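Side-chain contacts in putative cytochrome P450 120 (Synechocystis sp., PDB 2VE3), which probably works as a heme-dependent monooxygenase and binds retinoic acid in a pocket beside the heme: residues G24-F29 / F182-P187; I86-G89 / L93-Q96; G33-K38 / T49-K54; L422-V425 / R431-D434. All blocks are in the same frame, centred on the assembly; numbering follows the deposited sequence.

Contact 1 (G24-F29 / F182-P187). With REA (retinoic acid), chain D.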
loop_
_atom_site.group_PDB
_atom_site.type_symbol
_atom_site.label_atom_id
_atom_site.label_comp_id
_atom_site.label_asym_id
_atom_site.label_seq_id
_atom_site.Cartn_x
_atom_site.Cartn_y
_atom_site.Cartn_z
ATOM N N GLY A 24 5.535 -8.663 -24.659
ATOM C CA GLY A 24 4.262 -7.956 -24.783
ATOM C C GLY A 24 4.423 -6.472 -24.550
ATOM O O GLY A 24 5.313 -5.851 -25.113
ATOM N N GLU A 25 3.564 -5.906 -23.709
ATOM C CA GLU A 25 3.677 -4.482 -23.358
ATOM C C GLU A 25 4.274 -4.281 -21.961
ATOM O O GLU A 25 4.047 -3.250 -21.324
ATOM C CB GLU A 25 2.318 -3.780 -23.465
ATOM C CG GLU A 25 1.612 -3.945 -24.803
ATOM C CD GLU A 25 0.471 -2.947 -24.972
ATOM O OE1 GLU A 25 -0.610 -3.135 -24.364
ATOM O OE2 GLU A 25 0.662 -1.962 -25.709
ATOM N N THR A 26 5.051 -5.261 -21.497
ATOM C CA THR A 26 5.639 -5.212 -20.155
ATOM C C THR A 26 6.494 -3.963 -19.948
ATOM O O THR A 26 6.488 -3.389 -18.863
ATOM C CB THR A 26 6.489 -6.487 -19.829
ATOM O OG1 THR A 26 5.737 -7.677 -20.120
ATOM C CG2 THR A 26 6.884 -6.504 -18.357
ATOM N N LEU A 27 7.226 -3.538 -20.976
ATOM C CA LEU A 27 8.097 -2.365 -20.830
ATOM C C LEU A 27 7.299 -1.075 -20.646
ATOM O O LEU A 27 7.717 -0.186 -19.913
ATOM C CB LEU A 27 9.086 -2.232 -21.996
ATOM C CG LEU A 27 10.128 -3.321 -22.284
ATOM C CD1 LEU A 27 10.899 -3.004 -23.594
ATOM C CD2 LEU A 27 11.105 -3.499 -21.139
ATOM N N ASN A 28 6.151 -0.983 -21.316
ATOM C CA ASN A 28 5.264 0.181 -21.177
ATOM C C ASN A 28 4.662 0.233 -19.771
ATOM O O ASN A 28 4.679 1.271 -19.119
ATOM C CB ASN A 28 4.178 0.148 -22.253
ATOM C CG ASN A 28 4.754 -0.038 -23.662
ATOM O OD1 ASN A 28 5.328 0.883 -24.236
ATOM N ND2 ASN A 28 4.602 -1.227 -24.212
ATOM N N PHE A 29 4.163 -0.910 -19.309
ATOM C CA PHE A 29 3.696 -1.084 -17.931
ATOM C C PHE A 29 4.732 -0.641 -16.886
ATOM O O PHE A 29 4.408 0.107 -15.960
ATOM C CB PHE A 29 3.319 -2.554 -17.718
ATOM C CG PHE A 29 2.743 -2.849 -16.366
ATOM C CD1 PHE A 29 1.441 -2.464 -16.049
ATOM C CD2 PHE A 29 3.497 -3.524 -15.415
ATOM C CE1 PHE A 29 0.897 -2.740 -14.798
ATOM C CE2 PHE A 29 2.960 -3.812 -14.159
ATOM C CZ PHE A 29 1.655 -3.418 -13.849
ATOM N N PHE A 182 8.557 -4.824 -8.943
ATOM C CA PHE A 182 7.940 -4.705 -10.265
ATOM C C PHE A 182 9.010 -4.316 -11.286
ATOM O O PHE A 182 9.340 -3.144 -11.450
ATOM C CB PHE A 182 6.748 -3.743 -10.240
ATOM C CG PHE A 182 5.609 -4.215 -9.356
ATOM C CD1 PHE A 182 4.493 -4.842 -9.909
ATOM C CD2 PHE A 182 5.654 -4.042 -7.978
ATOM C CE1 PHE A 182 3.435 -5.279 -9.094
ATOM C CE2 PHE A 182 4.595 -4.483 -7.156
ATOM C CZ PHE A 182 3.496 -5.107 -7.724
ATOM N N SER A 183 9.565 -5.344 -11.923
ATOM C CA SER A 183 10.699 -5.223 -12.847
ATOM C C SER A 183 10.755 -6.435 -13.775
ATOM O O SER A 183 10.000 -7.405 -13.598
ATOM C CB SER A 183 12.020 -5.107 -12.066
ATOM O OG SER A 183 12.260 -6.288 -11.322
ATOM N N LEU A 184 11.658 -6.380 -14.759
ATOM C CA LEU A 184 11.921 -7.523 -15.637
ATOM C C LEU A 184 12.614 -8.617 -14.825
ATOM O O LEU A 184 13.699 -8.373 -14.302
ATOM C CB LEU A 184 12.837 -7.137 -16.813
ATOM C CG LEU A 184 12.413 -6.187 -17.933
ATOM C CD1 LEU A 184 13.456 -6.261 -19.078
ATOM C CD2 LEU A 184 11.003 -6.466 -18.456
ATOM N N PRO A 185 12.002 -9.820 -14.744
ATOM C CA PRO A 185 12.541 -10.887 -13.894
ATOM C C PRO A 185 13.792 -11.556 -14.505
ATOM O O PRO A 185 13.832 -12.775 -14.687
ATOM C CB PRO A 185 11.369 -11.869 -13.771
ATOM C CG PRO A 185 10.572 -11.669 -15.034
ATOM C CD PRO A 185 10.794 -10.250 -15.486
ATOM N N ILE A 186 14.808 -10.746 -14.794
ATOM C CA ILE A 186 16.080 -11.239 -15.326
ATOM C C ILE A 186 17.116 -11.400 -14.211
ATOM O O ILE A 186 17.556 -10.422 -13.608
ATOM C CB ILE A 186 16.586 -10.385 -16.490
ATOM C CG1 ILE A 186 15.706 -10.643 -17.717
ATOM C CG2 ILE A 186 18.036 -10.739 -16.845
ATOM C CD1 ILE A 186 16.006 -9.742 -18.903
ATOM N N PRO A 187 17.487 -12.659 -13.931
ATOM C CA PRO A 187 18.325 -13.072 -12.810
ATOM C C PRO A 187 19.820 -12.883 -13.068
ATOM O O PRO A 187 20.583 -13.857 -13.085
ATOM C CB PRO A 187 17.990 -14.569 -12.641
ATOM C CG PRO A 187 17.090 -14.936 -13.779
ATOM C CD PRO A 187 17.055 -13.809 -14.745
HETATM C C1 REA D . 0.717 -4.983 -1.052
HETATM C C2 REA D . 0.830 -6.194 -0.132
HETATM C C3 REA D . 0.498 -7.473 -0.902
HETATM C C4 REA D . 1.565 -7.736 -1.962
HETATM C C5 REA D . 1.949 -6.491 -2.736
HETATM C C6 REA D . 1.570 -5.211 -2.314
HETATM C C7 REA D . 2.017 -4.061 -3.111
HETATM C C8 REA D . 1.337 -3.739 -4.365
HETATM C C9 REA D . 1.907 -2.675 -5.219
HETATM C C10 REA D . 1.501 -2.702 -6.608
HETATM C C11 REA D . 1.090 -1.532 -7.363
HETATM C C12 REA D . 0.333 -1.893 -8.562
HETATM C C13 REA D . 0.603 -1.320 -9.879
HETATM C C14 REA D . -0.322 -1.709 -10.869
HETATM C C15 REA D . -0.659 -0.925 -12.042
HETATM C C16 REA D . -0.748 -4.788 -1.488
HETATM C C17 REA D . 1.194 -3.772 -0.251
HETATM C C18 REA D . 2.787 -6.677 -3.977
HETATM C C19 REA D . 2.887 -1.644 -4.712
HETATM C C20 REA D . 1.784 -0.418 -10.124
HETATM O O1 REA D . -0.181 0.209 -12.212
HETATM O O2 REA D . -1.434 -1.391 -12.892
#
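Leu27 and Leu184 meet because each turns CG anti to its own carbonyl carbon (chi1 -62° and -67°), which carries the branched ends into the gap between helix 26-31 and the loop that follows helix 170-181. There the methyls CD2 of Leu27 and CD2 of Leu184 lie 4.0 Å apart, the two chains slanting across each other. The same Leu184 methyl reaches Thr26 CG2 at 4.1 Å; Thr26 CG2 faces the loop, while Thr26 OG1 is turned back to Leu23 O and Phe52 N. The two phenylalanines reach past this apolar patch to retinoic acid, one from each segment. Phe29 presents its edge to the carboxylate, with CE1 3.3 Å from retinoic acid O2 and the oxygen near the ring plane. Phe182 approaches the polyene obliquely, its CZ 3.3 Å from retinoic acid C10, and its ring also packs on Trp80 and Pro428. No hydrogen bond joins the segments, so between the two of them the contact rests on dispersion, whereas at the ligand the weakly positive C-H edge of Phe29 would favour the carboxylate, which Gln345 NE2 also binds, and the ring of Phe182 suits the hydrocarbon chain.

Contact 2 (I86-G89 / L93-Q96). With HEM (protoporphyrin IX containing Fe), chain C.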
loop_
_atom_site.group_PDB
_atom_site.type_symbol
_atom_site.label_atom_id
_atom_site.label_comp_id
_atom_site.label_asym_id
_atom_site.label_seq_id
_atom_site.Cartn_x
_atom_site.Cartn_y
_atom_site.Cartn_z
ATOM N N ILE A 86 8.268 -14.203 -7.128
ATOM C CA ILE A 86 9.597 -14.712 -6.769
ATOM C C ILE A 86 10.195 -14.000 -5.554
ATOM O O ILE A 86 10.744 -14.642 -4.655
ATOM C CB ILE A 86 10.598 -14.625 -7.982
ATOM C CG1 ILE A 86 10.122 -15.523 -9.131
ATOM C CG2 ILE A 86 12.006 -14.982 -7.543
ATOM C CD1 ILE A 86 10.937 -15.429 -10.427
ATOM N N LEU A 87 10.067 -12.677 -5.517
ATOM C CA LEU A 87 10.663 -11.860 -4.457
ATOM C C LEU A 87 9.896 -11.865 -3.132
ATOM O O LEU A 87 10.497 -11.693 -2.067
ATOM C CB LEU A 87 10.896 -10.423 -4.953
ATOM C CG LEU A 87 12.014 -10.308 -6.005
ATOM C CD1 LEU A 87 11.943 -8.989 -6.762
ATOM C CD2 LEU A 87 13.364 -10.471 -5.347
ATOM N N LEU A 88 8.578 -12.037 -3.203
ATOM C CA LEU A 88 7.748 -12.244 -2.021
ATOM C C LEU A 88 7.988 -13.608 -1.376
ATOM O O LEU A 88 8.002 -13.720 -0.149
ATOM C CB LEU A 88 6.264 -12.131 -2.384
ATOM C CG LEU A 88 5.604 -10.762 -2.535
ATOM C CD1 LEU A 88 4.211 -10.979 -3.107
ATOM C CD2 LEU A 88 5.527 -10.098 -1.183
ATOM N N GLY A 89 8.155 -14.637 -2.208
ATOM C CA GLY A 89 8.343 -16.001 -1.745
ATOM C C GLY A 89 7.066 -16.820 -1.799
ATOM O O GLY A 89 5.956 -16.254 -1.780
ATOM N N LEU A 93 1.514 -14.479 2.514
ATOM C CA LEU A 93 0.058 -14.395 2.330
ATOM C C LEU A 93 -0.315 -13.961 0.918
ATOM O O LEU A 93 -1.193 -14.551 0.279
ATOM C CB LEU A 93 -0.566 -13.449 3.351
ATOM C CG LEU A 93 -2.102 -13.410 3.411
ATOM C CD1 LEU A 93 -2.676 -14.664 4.037
ATOM C CD2 LEU A 93 -2.564 -12.154 4.166
ATOM N N ALA A 94 0.386 -12.958 0.419
ATOM C CA ALA A 94 0.187 -12.495 -0.945
ATOM C C ALA A 94 0.324 -13.613 -2.000
ATOM O O ALA A 94 -0.208 -13.488 -3.083
ATOM C CB ALA A 94 1.138 -11.350 -1.241
ATOM N N THR A 95 1.029 -14.699 -1.674
ATOM C CA THR A 95 1.274 -15.796 -2.639
ATOM C C THR A 95 0.601 -17.120 -2.213
ATOM O O THR A 95 0.764 -18.173 -2.848
ATOM C CB THR A 95 2.802 -16.001 -2.882
ATOM O OG1 THR A 95 3.446 -16.306 -1.642
ATOM C CG2 THR A 95 3.445 -14.725 -3.462
ATOM N N GLN A 96 -0.158 -17.053 -1.130
ATOM C CA GLN A 96 -0.924 -18.202 -0.627
ATOM C C GLN A 96 -2.323 -18.265 -1.221
ATOM O O GLN A 96 -2.914 -17.230 -1.561
ATOM C CB GLN A 96 -0.967 -18.180 0.904
ATOM C CG GLN A 96 0.386 -18.605 1.470
ATOM C CD GLN A 96 0.560 -18.322 2.931
ATOM O OE1 GLN A 96 0.058 -17.318 3.465
ATOM N NE2 GLN A 96 1.294 -19.209 3.606
HETATM C CHA HEM C . -3.576 -6.377 0.541
HETATM C CHB HEM C . -3.646 -1.576 -0.220
HETATM C CHC HEM C . -1.175 -0.865 3.911
HETATM C CHD HEM C . -0.613 -5.632 4.395
HETATM C C1A HEM C . -3.841 -5.143 -0.040
HETATM C C2A HEM C . -4.585 -4.881 -1.259
HETATM C C3A HEM C . -4.611 -3.547 -1.449
HETATM C C4A HEM C . -3.867 -2.933 -0.378
HETATM C CMA HEM C . -5.272 -2.768 -2.601
HETATM C CAA HEM C . -5.272 -5.957 -2.133
HETATM C CBA HEM C . -4.384 -6.450 -3.272
HETATM C CGA HEM C . -5.100 -7.609 -3.933
HETATM O O1A HEM C . -6.210 -7.370 -4.493
HETATM O O2A HEM C . -4.567 -8.758 -3.901
HETATM C C1B HEM C . -3.022 -0.964 0.851
HETATM C C2B HEM C . -2.947 0.468 1.109
HETATM C C3B HEM C . -2.269 0.662 2.259
HETATM C C4B HEM C . -1.893 -0.637 2.752
HETATM C CMB HEM C . -3.570 1.547 0.197
HETATM C CAB HEM C . -1.889 1.998 2.976
HETATM C CBB HEM C . -2.680 3.083 2.990
HETATM C C1C HEM C . -0.839 -2.086 4.447
HETATM C C2C HEM C . -0.169 -2.317 5.711
HETATM C C3C HEM C . -0.010 -3.640 5.853
HETATM C C4C HEM C . -0.566 -4.280 4.661
HETATM C CMC HEM C . 0.240 -1.209 6.720
HETATM C CAC HEM C . 0.619 -4.390 7.063
HETATM C CBC HEM C . 1.930 -4.402 7.330
HETATM C C1D HEM C . -1.277 -6.262 3.362
HETATM C C2D HEM C . -1.176 -7.670 3.080
HETATM C C3D HEM C . -2.091 -7.913 1.875
HETATM C C4D HEM C . -2.678 -6.623 1.566
HETATM C CMD HEM C . -0.310 -8.709 3.840
HETATM C CAD HEM C . -2.365 -9.247 1.143
HETATM C CBD HEM C . -3.760 -9.727 1.540
HETATM C CGD HEM C . -4.074 -11.049 0.881
HETATM O O1D HEM C . -5.071 -11.681 1.311
HETATM O O2D HEM C . -3.350 -11.489 -0.062
HETATM N NA HEM C . -3.422 -3.936 0.465
HETATM N NB HEM C . -2.351 -1.608 1.867
HETATM N NC HEM C . -1.060 -3.301 3.821
HETATM N ND HEM C . -2.176 -5.677 2.466
HETATM FE FE HEM C . -2.484 -3.594 2.337
#
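Leu88 drives the tight half of this contact: its CD1 methyl lies 3.6 Å from Ala94 CB and 3.8 Å from Thr95 CG2, so a single branch touches two consecutive residues of the 3-10 turn. Beside it runs an unusually short polar link, in which Thr95 OG1 donates to Gly89 O over 2.5 Å. The hydroxyl sits in the carbonyl plane at a C=O...donor angle of 152°. Its place follows from chi1 of 59°, which tucks OG1 between the backbone N and the carbonyl carbon and leaves CG2 to face Leu88. Ala92 O is a second acceptor beside the same hydroxyl, whose single proton the two carbonyls would have to share. The contact closes the loop between helix 82-88 and helix 98-109, consistent with the B' helix and the B'-C loop of cytochromes P450, and Gly89, with positive phi, ends the first of these helices. On the far side of the turn Leu93 starts away from the 86-89 segment, and its end reaches the heme, with CD2 3.8 Å from heme CBD, the propionate methylene next to the carboxylate. Leu250 of helix 241-272 touches Leu88, Leu93 and Ala94 alike, and Ala94 also touches retinoic acid. The Ile86 flank is looser: this exposed residue turns its side chain away from the 93-96 turn and meets Phe193 of helix 192-215, and Thr95 itself is partly exposed.

Contact 3 (G33-K38 / T49-K54)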
loop_
_atom_site.group_PDB
_atom_site.type_symbol
_atom_site.label_atom_id
_atom_site.label_comp_id
_atom_site.label_asym_id
_atom_site.label_seq_id
_atom_site.Cartn_x
_atom_site.Cartn_y
_atom_site.Cartn_z
ATOM N N GLY A 33 4.004 6.200 -17.170
ATOM C CA GLY A 33 2.984 6.646 -16.206
ATOM C C GLY A 33 1.626 6.738 -16.881
ATOM O O GLY A 33 0.626 7.086 -16.257
ATOM N N ASP A 34 1.615 6.363 -18.156
ATOM C CA ASP A 34 0.559 6.645 -19.110
ATOM C C ASP A 34 -0.273 5.400 -19.431
ATOM O O ASP A 34 -1.305 5.482 -20.109
ATOM C CB ASP A 34 1.246 7.127 -20.396
ATOM C CG ASP A 34 0.324 7.900 -21.300
ATOM O OD1 ASP A 34 -0.478 8.713 -20.776
ATOM O OD2 ASP A 34 0.407 7.697 -22.538
ATOM N N PHE A 35 0.179 4.253 -18.926
ATOM C CA PHE A 35 -0.245 2.947 -19.428
ATOM C C PHE A 35 -1.756 2.739 -19.522
ATOM O O PHE A 35 -2.275 2.468 -20.599
ATOM C CB PHE A 35 0.426 1.812 -18.636
ATOM C CG PHE A 35 0.216 0.448 -19.236
ATOM C CD1 PHE A 35 1.073 -0.031 -20.218
ATOM C CD2 PHE A 35 -0.848 -0.352 -18.829
ATOM C CE1 PHE A 35 0.880 -1.283 -20.774
ATOM C CE2 PHE A 35 -1.041 -1.600 -19.394
ATOM C CZ PHE A 35 -0.170 -2.062 -20.372
ATOM N N GLY A 36 -2.451 2.868 -18.398
ATOM C CA GLY A 36 -3.878 2.536 -18.327
ATOM C C GLY A 36 -4.744 3.557 -19.040
ATOM O O GLY A 36 -5.700 3.194 -19.735
ATOM N N LYS A 37 -4.396 4.830 -18.855
ATOM C CA LYS A 37 -5.094 5.962 -19.464
ATOM C C LYS A 37 -4.954 5.943 -20.988
ATOM O O LYS A 37 -5.939 6.140 -21.702
ATOM C CB LYS A 37 -4.569 7.292 -18.880
ATOM C CG LYS A 37 -5.296 8.542 -19.380
ATOM C CD LYS A 37 -5.014 9.772 -18.510
ATOM C CE LYS A 37 -5.669 11.033 -19.090
ATOM N NZ LYS A 37 -7.152 10.884 -19.306
ATOM N N LYS A 38 -3.735 5.692 -21.476
ATOM C CA LYS A 38 -3.471 5.590 -22.917
ATOM C C LYS A 38 -4.343 4.540 -23.601
ATOM O O LYS A 38 -4.934 4.789 -24.649
ATOM C CB LYS A 38 -1.990 5.296 -23.184
ATOM C CG LYS A 38 -1.608 5.330 -24.654
ATOM C CD LYS A 38 -0.089 5.363 -24.841
ATOM C CE LYS A 38 0.305 4.875 -26.232
ATOM N NZ LYS A 38 0.088 3.398 -26.368
ATOM N N THR A 49 -3.960 -6.670 -22.839
ATOM C CA THR A 49 -2.554 -6.475 -23.100
ATOM C C THR A 49 -1.848 -7.785 -22.779
ATOM O O THR A 49 -2.495 -8.793 -22.493
ATOM C CB THR A 49 -1.995 -5.287 -22.267
ATOM O OG1 THR A 49 -0.599 -5.109 -22.536
ATOM C CG2 THR A 49 -2.204 -5.506 -20.784
ATOM N N ARG A 50 -0.523 -7.771 -22.839
ATOM C CA ARG A 50 0.259 -8.919 -22.410
ATOM C C ARG A 50 1.370 -8.420 -21.508
ATOM O O ARG A 50 2.088 -7.485 -21.843
ATOM C CB ARG A 50 0.791 -9.690 -23.613
ATOM C CG ARG A 50 1.862 -10.746 -23.302
ATOM C CD ARG A 50 2.302 -11.407 -24.584
ATOM N NE ARG A 50 1.251 -12.262 -25.128
ATOM C CZ ARG A 50 1.015 -12.444 -26.426
ATOM N NH1 ARG A 50 1.743 -11.814 -27.338
ATOM N NH2 ARG A 50 0.030 -13.244 -26.812
ATOM N N LEU A 51 1.470 -9.021 -20.333
ATOM C CA LEU A 51 2.459 -8.596 -19.357
ATOM C C LEU A 51 3.110 -9.822 -18.740
ATOM O O LEU A 51 2.423 -10.750 -18.344
ATOM C CB LEU A 51 1.819 -7.709 -18.277
ATOM C CG LEU A 51 1.007 -6.469 -18.700
ATOM C CD1 LEU A 51 0.249 -5.908 -17.489
ATOM C CD2 LEU A 51 1.865 -5.401 -19.338
ATOM N N PHE A 52 4.442 -9.819 -18.703
ATOM C CA PHE A 52 5.252 -10.894 -18.097
ATOM C C PHE A 52 4.802 -12.273 -18.584
ATOM O O PHE A 52 4.648 -13.198 -17.784
ATOM C CB PHE A 52 5.174 -10.847 -16.565
ATOM C CG PHE A 52 5.463 -9.495 -15.968
ATOM C CD1 PHE A 52 6.755 -9.154 -15.585
ATOM C CD2 PHE A 52 4.436 -8.578 -15.763
ATOM C CE1 PHE A 52 7.024 -7.917 -15.027
ATOM C CE2 PHE A 52 4.687 -7.339 -15.196
ATOM C CZ PHE A 52 5.986 -7.003 -14.832
ATOM N N GLY A 53 4.539 -12.371 -19.883
ATOM C CA GLY A 53 4.124 -13.613 -20.522
ATOM C C GLY A 53 2.669 -14.014 -20.380
ATOM O O GLY A 53 2.290 -15.082 -20.867
ATOM N N LYS A 54 1.858 -13.183 -19.710
ATOM C CA LYS A 54 0.417 -13.444 -19.548
ATOM C C LYS A 54 -0.471 -12.427 -20.276
ATOM O O LYS A 54 -0.217 -11.221 -20.258
ATOM C CB LYS A 54 -0.008 -13.453 -18.066
ATOM C CG LYS A 54 0.775 -14.376 -17.157
ATOM C CD LYS A 54 0.233 -15.794 -17.181
ATOM C CE LYS A 54 1.301 -16.764 -16.758
ATOM N NZ LYS A 54 2.114 -16.196 -15.641
#
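Thr49 is the first residue of the strand segment to meet Phe35, which stands at the start of helix 35-43 and sends its ring across with CG anti to the backbone N (chi1 -170°). The two side chains approach from opposite directions. Thr49 OG1 lies in the plane of the ring, 3.8 Å from the edge atom CZ of Phe35, and Thr49 CG2 is 4.0 Å from that same CZ. The hydroxyl's stronger partner is Glu25 OE1, to which it is hydrogen-bonded. At Arg50 the strand alternates, and this side chain leaves on the other side, where its NE is hydrogen-bonded to Asn55 OD1. Leu51 comes back to the Phe35 side, where its CD2 approaches CZ of Phe35 obliquely at 4.0 Å. After it the chain reverses through Phe52 and Gly53 in a type I' beta turn, the usual tight link of a two-residue hairpin; Leu51 N to Lys54 O and Lys54 N to Leu51 O, both 2.8 Å, fasten it. Thus strand 47-51 passes into strand 54-59, whose Phe58 also meets the Phe35 ring, with planes at about 50°. The buried ring tip therefore rests on one hydroxyl and two methyl groups without any hydrogen bond between the segments, so the helix is joined to the edge strand of the sheet here by van der Waals contact, while the cation-pi partner of the ring, Arg39, comes from the ring's own helix.

Contact 4 (L422-V425 / R431-D434)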
loop_
_atom_site.group_PDB
_atom_site.type_symbol
_atom_site.label_atom_id
_atom_site.label_comp_id
_atom_site.label_asym_id
_atom_site.label_seq_id
_atom_site.Cartn_x
_atom_site.Cartn_y
_atom_site.Cartn_z
ATOM N N LEU A 422 6.319 18.233 -9.097
ATOM C CA LEU A 422 5.410 17.549 -8.167
ATOM C C LEU A 422 4.709 16.403 -8.887
ATOM O O LEU A 422 3.842 15.730 -8.328
ATOM C CB LEU A 422 4.372 18.523 -7.605
ATOM C CG LEU A 422 4.849 19.681 -6.727
ATOM C CD1 LEU A 422 3.725 20.706 -6.455
ATOM C CD2 LEU A 422 5.442 19.163 -5.413
ATOM N N GLU A 423 5.101 16.188 -10.135
ATOM C CA GLU A 423 4.547 15.119 -10.963
ATOM C C GLU A 423 4.828 13.749 -10.348
ATOM O O GLU A 423 5.905 13.512 -9.793
ATOM C CB GLU A 423 5.148 15.194 -12.361
ATOM C CG GLU A 423 4.240 14.691 -13.463
ATOM C CD GLU A 423 3.170 15.701 -13.840
ATOM O OE1 GLU A 423 3.088 16.753 -13.157
ATOM O OE2 GLU A 423 2.416 15.439 -14.811
ATOM N N LEU A 424 3.862 12.844 -10.472
ATOM C CA LEU A 424 3.890 11.588 -9.734
ATOM C C LEU A 424 4.417 10.427 -10.569
ATOM O O LEU A 424 3.913 10.147 -11.664
ATOM C CB LEU A 424 2.496 11.263 -9.167
ATOM C CG LEU A 424 1.860 12.198 -8.127
ATOM C CD1 LEU A 424 0.391 11.815 -7.892
ATOM C CD2 LEU A 424 2.635 12.223 -6.816
ATOM N N VAL A 425 5.449 9.764 -10.059
ATOM C CA VAL A 425 5.956 8.531 -10.667
ATOM C C VAL A 425 5.604 7.362 -9.765
ATOM O O VAL A 425 5.419 7.548 -8.570
ATOM C CB VAL A 425 7.494 8.576 -10.951
ATOM C CG1 VAL A 425 7.788 9.522 -12.127
ATOM C CG2 VAL A 425 8.257 9.018 -9.745
ATOM N N ARG A 431 4.989 8.697 -6.061
ATOM C CA ARG A 431 5.901 9.630 -5.373
ATOM C C ARG A 431 6.085 10.856 -6.264
ATOM O O ARG A 431 6.047 10.727 -7.482
ATOM C CB ARG A 431 7.260 8.971 -5.060
ATOM C CG ARG A 431 8.014 8.421 -6.276
ATOM C CD ARG A 431 9.214 7.513 -5.931
ATOM N NE ARG A 431 9.683 6.846 -7.163
ATOM C CZ ARG A 431 10.722 7.263 -7.896
ATOM N NH1 ARG A 431 11.435 8.317 -7.491
ATOM N NH2 ARG A 431 11.062 6.622 -9.020
ATOM N N PRO A 432 6.263 12.055 -5.667
ATOM C CA PRO A 432 6.579 13.235 -6.483
ATOM C C PRO A 432 8.000 13.138 -7.082
ATOM O O PRO A 432 8.938 12.762 -6.374
ATOM C CB PRO A 432 6.482 14.391 -5.481
ATOM C CG PRO A 432 6.777 13.764 -4.168
ATOM C CD PRO A 432 6.191 12.381 -4.232
ATOM N N LYS A 433 8.141 13.452 -8.367
ATOM C CA LYS A 433 9.431 13.298 -9.066
ATOM C C LYS A 433 10.624 13.971 -8.362
ATOM O O LYS A 433 11.679 13.342 -8.200
ATOM C CB LYS A 433 9.339 13.720 -10.537
ATOM C CG LYS A 433 10.393 13.043 -11.444
ATOM C CD LYS A 433 10.232 13.411 -12.905
ATOM C CE LYS A 433 8.822 13.068 -13.431
ATOM N NZ LYS A 433 8.606 13.495 -14.852
ATOM N N ASP A 434 10.441 15.213 -7.910
ATOM C CA ASP A 434 11.494 15.948 -7.200
ATOM C C ASP A 434 11.539 15.763 -5.691
ATOM O O ASP A 434 12.065 16.620 -4.980
ATOM C CB ASP A 434 11.474 17.449 -7.547
ATOM C CG ASP A 434 12.069 17.737 -8.920
ATOM O OD1 ASP A 434 12.598 16.799 -9.554
ATOM O OD2 ASP A 434 11.989 18.895 -9.379
#
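Val425 and Arg431 form an antiparallel hydrogen-bonded pair, Val425 N reaching Arg431 O and Arg431 N reaching Val425 O at 2.8 Å each, and a third bond, Lys433 N to Glu423 O at 2.7 Å, carries the pairing beyond the strand ends. Between these rungs Leu424 faces Pro432 in a non-hydrogen-bonded pair, a place that suits proline, which has no N-H to give. Pro432 CA lies 3.4 Å from Glu423 O in a C-H...O contact, and Leu424 CA makes another with Arg431 O at 3.2 Å. The whole is the two-stranded hairpin of 424-426 and 430-432 close to the C-terminus, in the position of the hairpin whose turn reaches the substrate pocket in many cytochromes P450. On the Val425 side of the sheet, Arg431 leaves with CG between its backbone N and carbonyl carbon (chi1 58°) and then runs extended to NE, which lays the guanidinium flat against Val425. The methyl CG2 of Val425 stands over the centre of one guanidinium face, 3.5 Å from Arg431 CZ, while the polar rim of the group finds Thr427 OG1 through NH2. The other Val425 methyl, CG1, touches Lys433 CE at 3.9 Å, where the lysine chain crosses at about a right angle. On the other side Leu424 CD2 and Pro432 CD are 4.4 Å apart, a light apolar touch, and Leu424 continues onto Leu268 of helix 241-272 and onto Ile315.

Contacts 1 and 3 are neighbours, their centres 10 Å apart. Helices 26-31 and 35-43 follow each other in the chain, and Glu25 connects the first directly to strand 47-51 of the five-stranded sheet. Contact 3 closes first along the chain, contact 2 follows, and both fall between the two segments of contact 1; contact 4 comes last, near the C-terminus. Contact 2 lies about 18 Å from contact 1 and 28 Å from contact 4, between centres. Contacts 1 and 2 meet retinoic acid at different points along its length, and contact 2 also the heme, so helix 26-31, the loop after helix 170-181 and the 93-96 turn share in lining one pocket. Contacts 2 and 4 both lean on helix 241-272.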